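Local coordinates for vacuolar protein sorting 29 (Cryptosporidium parvum, PDB 2A22), which probably acts in vacuolar protein sorting as a VPS29-family member, whose relatives are retromer subunits built on a calcineurin-like phosphoesterase fold, at residues 108-112 with 113-117; 132-135 with 136-139. All blocks are in the same frame, centred on the assembly; numbering follows the deposited sequence.

Contact 1 (108-112 with 113-117); sequences VVQIG and EFKIG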
loop_
_atom_site.group_PDB
_atom_site.type_symbol
_atom_site.label_atom_id
_atom_site.label_comp_id
_atom_site.label_asym_id
_atom_site.label_seq_id
_atom_site.Cartn_x
_atom_site.Cartn_y
_atom_site.Cartn_z
ATOM N N VAL A 108 6.492 1.817 10.874
ATOM C CA VAL A 108 6.804 0.397 11.068
ATOM C C VAL A 108 5.775 -0.106 12.029
ATOM O O VAL A 108 5.559 0.488 13.088
ATOM C CB VAL A 108 8.209 0.172 11.622
ATOM C CG1 VAL A 108 8.500 -1.340 11.800
ATOM C CG2 VAL A 108 9.227 0.804 10.709
ATOM N N VAL A 109 5.076 -1.158 11.632
ATOM C CA VAL A 109 3.947 -1.628 12.437
ATOM C C VAL A 109 4.028 -3.127 12.602
ATOM O O VAL A 109 4.352 -3.846 11.642
ATOM C CB VAL A 109 2.560 -1.135 11.878
ATOM C CG1 VAL A 109 2.421 -1.461 10.445
ATOM C CG2 VAL A 109 1.398 -1.711 12.660
ATOM N N GLN A 110 3.793 -3.587 13.829
ATOM C CA GLN A 110 3.838 -5.018 14.128
ATOM C C GLN A 110 2.446 -5.568 13.846
ATOM O O GLN A 110 1.486 -5.139 14.456
ATOM C CB GLN A 110 4.240 -5.239 15.601
ATOM C CG GLN A 110 4.359 -6.703 16.056
ATOM C CD GLN A 110 5.568 -7.410 15.484
ATOM O OE1 GLN A 110 5.502 -8.587 15.141
ATOM N NE2 GLN A 110 6.675 -6.702 15.372
ATOM N N ILE A 111 2.336 -6.464 12.872
ATOM C CA ILE A 111 1.066 -7.154 12.614
ATOM C C ILE A 111 1.307 -8.659 12.732
ATOM O O ILE A 111 2.059 -9.232 11.943
ATOM C CB ILE A 111 0.430 -6.764 11.236
ATOM C CG1 ILE A 111 0.368 -5.233 11.084
ATOM C CG2 ILE A 111 -0.970 -7.390 11.083
ATOM C CD1 ILE A 111 -0.290 -4.758 9.757
ATOM N N GLY A 112 0.716 -9.270 13.759
ATOM C CA GLY A 112 0.986 -10.665 14.099
ATOM C C GLY A 112 2.480 -10.927 14.239
ATOM O O GLY A 112 3.169 -10.271 15.028
ATOM N N GLU A 113 2.992 -11.879 13.468
ATOM C CA GLU A 113 4.400 -12.231 13.562
ATOM C C GLU A 113 5.288 -11.305 12.736
ATOM O O GLU A 113 6.495 -11.492 12.733
ATOM C CB GLU A 113 4.638 -13.689 13.104
ATOM C CG GLU A 113 3.869 -14.724 13.903
ATOM C CD GLU A 113 4.099 -14.559 15.387
ATOM O OE1 GLU A 113 5.248 -14.670 15.815
ATOM O OE2 GLU A 113 3.139 -14.327 16.124
ATOM N N PHE A 114 4.701 -10.337 12.029
ATOM C CA PHE A 114 5.495 -9.552 11.068
ATOM C C PHE A 114 5.633 -8.069 11.400
ATOM O O PHE A 114 4.658 -7.411 11.749
ATOM C CB PHE A 114 4.960 -9.759 9.636
ATOM C CG PHE A 114 4.976 -11.189 9.225
ATOM C CD1 PHE A 114 6.123 -11.743 8.650
ATOM C CD2 PHE A 114 3.879 -12.016 9.501
ATOM C CE1 PHE A 114 6.164 -13.104 8.311
ATOM C CE2 PHE A 114 3.900 -13.368 9.182
ATOM C CZ PHE A 114 5.056 -13.924 8.589
ATOM N N LYS A 115 6.861 -7.577 11.306
ATOM C CA LYS A 115 7.174 -6.155 11.396
ATOM C C LYS A 115 7.094 -5.657 9.960
ATOM O O LYS A 115 7.796 -6.157 9.062
ATOM C CB LYS A 115 8.602 -5.980 11.926
ATOM C CG LYS A 115 8.801 -4.941 13.005
ATOM C CD LYS A 115 10.148 -5.190 13.734
ATOM C CE LYS A 115 10.814 -3.888 14.242
ATOM N NZ LYS A 115 12.294 -4.067 14.538
ATOM N N ILE A 116 6.242 -4.668 9.734
ATOM C CA ILE A 116 6.017 -4.187 8.385
ATOM C C ILE A 116 6.426 -2.719 8.234
ATOM O O ILE A 116 5.914 -1.835 8.950
ATOM C CB ILE A 116 4.555 -4.442 7.953
ATOM C CG1 ILE A 116 4.162 -5.881 8.359
ATOM C CG2 ILE A 116 4.382 -4.151 6.446
ATOM C CD1 ILE A 116 2.848 -6.416 7.780
ATOM N N GLY A 117 7.336 -2.468 7.292
ATOM C CA GLY A 117 7.763 -1.107 6.973
ATOM C C GLY A 117 6.903 -0.543 5.853
ATOM O O GLY A 117 6.560 -1.265 4.909
#
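The ring of Phe-114 presents an edge to the carbonyl of Ile-111: CD2 lies 4.1 Å from Ile-111 O, which sits near the ring plane. Leu-189 and Asp-143 also touch this side chain. Phe-114 N donates to Ile-111 O at 2.9 Å, and Ile-111 N returns a 2.7 Å bond to Phe-114 O. This two-way pairing closes a type II' turn with Gly-112 at its second position (phi 52°, psi -123°), a tight two-residue beta hairpin. Beyond the turn, Val-109 and Ile-116 exchange bonds of 2.9 Å (Val-109 N to Ile-116 O) and 2.8 Å (Ile-116 N to Val-109 O). With CG1 anti to the carbonyl carbon (chi1 -45°) and an extended chi2, Ile-116 sends CD1 to within 4.1 Å of Ile-111 CD1. On the other face, Lys-115 CG rests 3.8 Å from Val-108 CG1, and the ammonium of Lys-115 goes on to a salt bridge with Asp-141. Strand 106-111 edges its sheet, and strand 114-119 bonds on its far side to strand 144-147; Val-109, Ile-111, Phe-114 and Ile-116 face the second sheet, meeting strands 26-31, 58-61 and 183-190.

Contact 2 (132-135 with 136-139); sequences SLEQ and WQRR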
loop_
_atom_site.group_PDB
_atom_site.type_symbol
_atom_site.label_atom_id
_atom_site.label_comp_id
_atom_site.label_asym_id
_atom_site.label_seq_id
_atom_site.Cartn_x
_atom_site.Cartn_y
_atom_site.Cartn_z
ATOM N N SER A 132 18.595 -0.922 -3.138
ATOM C CA SER A 132 18.261 0.237 -2.338
ATOM C C SER A 132 17.040 -0.074 -1.443
ATOM O O SER A 132 16.986 0.289 -0.245
ATOM C CB SER A 132 18.042 1.434 -3.244
ATOM O OG SER A 132 17.936 2.620 -2.474
ATOM N N LEU A 133 16.082 -0.798 -2.008
ATOM C CA LEU A 133 14.936 -1.248 -1.215
ATOM C C LEU A 133 15.406 -2.045 -0.017
ATOM O O LEU A 133 14.957 -1.812 1.117
ATOM C CB LEU A 133 13.961 -2.064 -2.059
ATOM C CG LEU A 133 13.029 -1.213 -2.920
ATOM C CD1 LEU A 133 12.151 -2.143 -3.732
ATOM C CD2 LEU A 133 12.178 -0.200 -2.095
ATOM N N GLU A 134 16.342 -2.958 -0.269
ATOM C CA GLU A 134 16.896 -3.792 0.798
ATOM C C GLU A 134 17.634 -2.991 1.885
ATOM O O GLU A 134 17.584 -3.349 3.054
ATOM C CB GLU A 134 17.780 -4.905 0.237
ATOM C CG GLU A 134 17.989 -6.034 1.262
ATOM C CD GLU A 134 18.969 -7.109 0.805
ATOM O OE1 GLU A 134 19.800 -6.837 -0.103
ATOM O OE2 GLU A 134 18.905 -8.223 1.373
ATOM N N GLN A 135 18.279 -1.893 1.497
ATOM C CA GLN A 135 18.919 -0.997 2.471
ATOM C C GLN A 135 17.900 -0.315 3.378
ATOM O O GLN A 135 18.162 -0.059 4.558
ATOM C CB GLN A 135 19.789 0.027 1.743
ATOM C CG GLN A 135 20.817 -0.681 0.827
ATOM C CD GLN A 135 21.887 0.251 0.279
ATOM O OE1 GLN A 135 22.774 0.690 1.019
ATOM N NE2 GLN A 135 21.820 0.549 -1.031
ATOM N N TRP A 136 16.726 -0.040 2.813
ATOM C CA TRP A 136 15.624 0.501 3.574
ATOM C C TRP A 136 14.946 -0.505 4.495
ATOM O O TRP A 136 14.589 -0.117 5.600
ATOM C CB TRP A 136 14.618 1.210 2.666
ATOM C CG TRP A 136 15.105 2.571 2.283
ATOM C CD1 TRP A 136 15.786 2.924 1.135
ATOM C CD2 TRP A 136 14.993 3.762 3.064
ATOM N NE1 TRP A 136 16.079 4.280 1.158
ATOM C CE2 TRP A 136 15.599 4.811 2.327
ATOM C CE3 TRP A 136 14.424 4.054 4.311
ATOM C CZ2 TRP A 136 15.651 6.127 2.805
ATOM C CZ3 TRP A 136 14.465 5.366 4.773
ATOM C CH2 TRP A 136 15.073 6.380 4.027
ATOM N N GLN A 137 14.768 -1.772 4.088
ATOM C CA GLN A 137 14.198 -2.729 5.062
ATOM C C GLN A 137 15.098 -2.902 6.271
ATOM O O GLN A 137 14.607 -2.982 7.393
ATOM C CB GLN A 137 13.768 -4.101 4.495
ATOM C CG GLN A 137 14.830 -5.035 4.039
ATOM C CD GLN A 137 15.432 -5.967 5.100
ATOM O OE1 GLN A 137 15.088 -5.980 6.295
ATOM N NE2 GLN A 137 16.348 -6.756 4.642
ATOM N N ARG A 138 16.404 -2.953 6.021
ATOM C CA ARG A 138 17.398 -3.116 7.075
ATOM C C ARG A 138 17.382 -1.882 7.978
ATOM O O ARG A 138 17.417 -2.000 9.212
ATOM C CB ARG A 138 18.785 -3.348 6.464
ATOM C CG ARG A 138 18.954 -4.749 5.920
ATOM C CD ARG A 138 20.401 -5.085 5.519
ATOM N NE ARG A 138 20.390 -6.106 4.463
ATOM C CZ ARG A 138 21.431 -6.861 4.097
ATOM N NH1 ARG A 138 22.607 -6.729 4.699
ATOM N NH2 ARG A 138 21.290 -7.761 3.125
ATOM N N ARG A 139 17.296 -0.701 7.356
ATOM C CA ARG A 139 17.192 0.531 8.123
ATOM C C ARG A 139 15.973 0.508 9.024
ATOM O O ARG A 139 16.079 0.804 10.227
ATOM C CB ARG A 139 17.151 1.755 7.214
ATOM C CG ARG A 139 16.514 2.964 7.881
ATOM C CD ARG A 139 17.405 4.193 7.868
ATOM N NE ARG A 139 17.989 4.419 6.550
ATOM C CZ ARG A 139 18.146 5.618 5.996
ATOM N NH1 ARG A 139 17.738 6.731 6.633
ATOM N NH2 ARG A 139 18.696 5.697 4.785
HETATM O O HOH W 1 17.771 5.119 -1.058
#
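Glu-134 and Arg-138, one helical turn apart, form a salt bridge in which the guanidinium meets the carboxylate from above its plane. Arg-138 NH2 donates to Glu-134 OE2 at 3.0 Å, nearly straight and within its own guanidinium plane, the two planes standing 86° apart. Glu-134 has CG anti to the backbone N (chi1 -161°) and runs on extended; Arg-138, also extended as far as NE, lies across it. Asn-159 ND2 is a second donor to OE2, tying the acid to the loop beyond strand 154-158. The residues belong to helix 130-140, the crossover of a beta-alpha-beta unit between strands 114-119 and 144-147, and Leu-133 packs against strands 144-147 and 161-165. Gln-137 takes the crowded rotamer, CG between N and carbonyl carbon (chi1 69°), which brings CG 3.4 Å from Glu-134 O. Trp-136 sets CD1 3.2 Å from Ser-132 O, the oxygen near the plane of the indole. Its NE1 donates to a water at 2.9 Å, and that water is also 2.9 Å from Ser-132 OG, which bonds to Leu-125 O as well. Over one face of the indole, off toward the rim, comes the guanidinium of Arg-139, NH2 standing 3.6 Å above the plane.

Along the chain contact 1 comes first and contact 2 follows, both within the calcineurin-like phosphoesterase domain. Their centres are about 15 Å apart and their nearest atoms about 7 Å, without touching. Strand 114-119, which supplies the second half of contact 1, is followed by helix 130-140, which holds all of contact 2, and then by strand 144-147, which pairs in parallel with strand 114-119. The hairpin thus starts the five-stranded sheet at one edge, while the helix lies against the sheet, on the face turned away from the six-stranded one. They belong to successive layers of the alpha-beta-beta-alpha sandwich, the helix covering the outer face of the sheet that the hairpin borders.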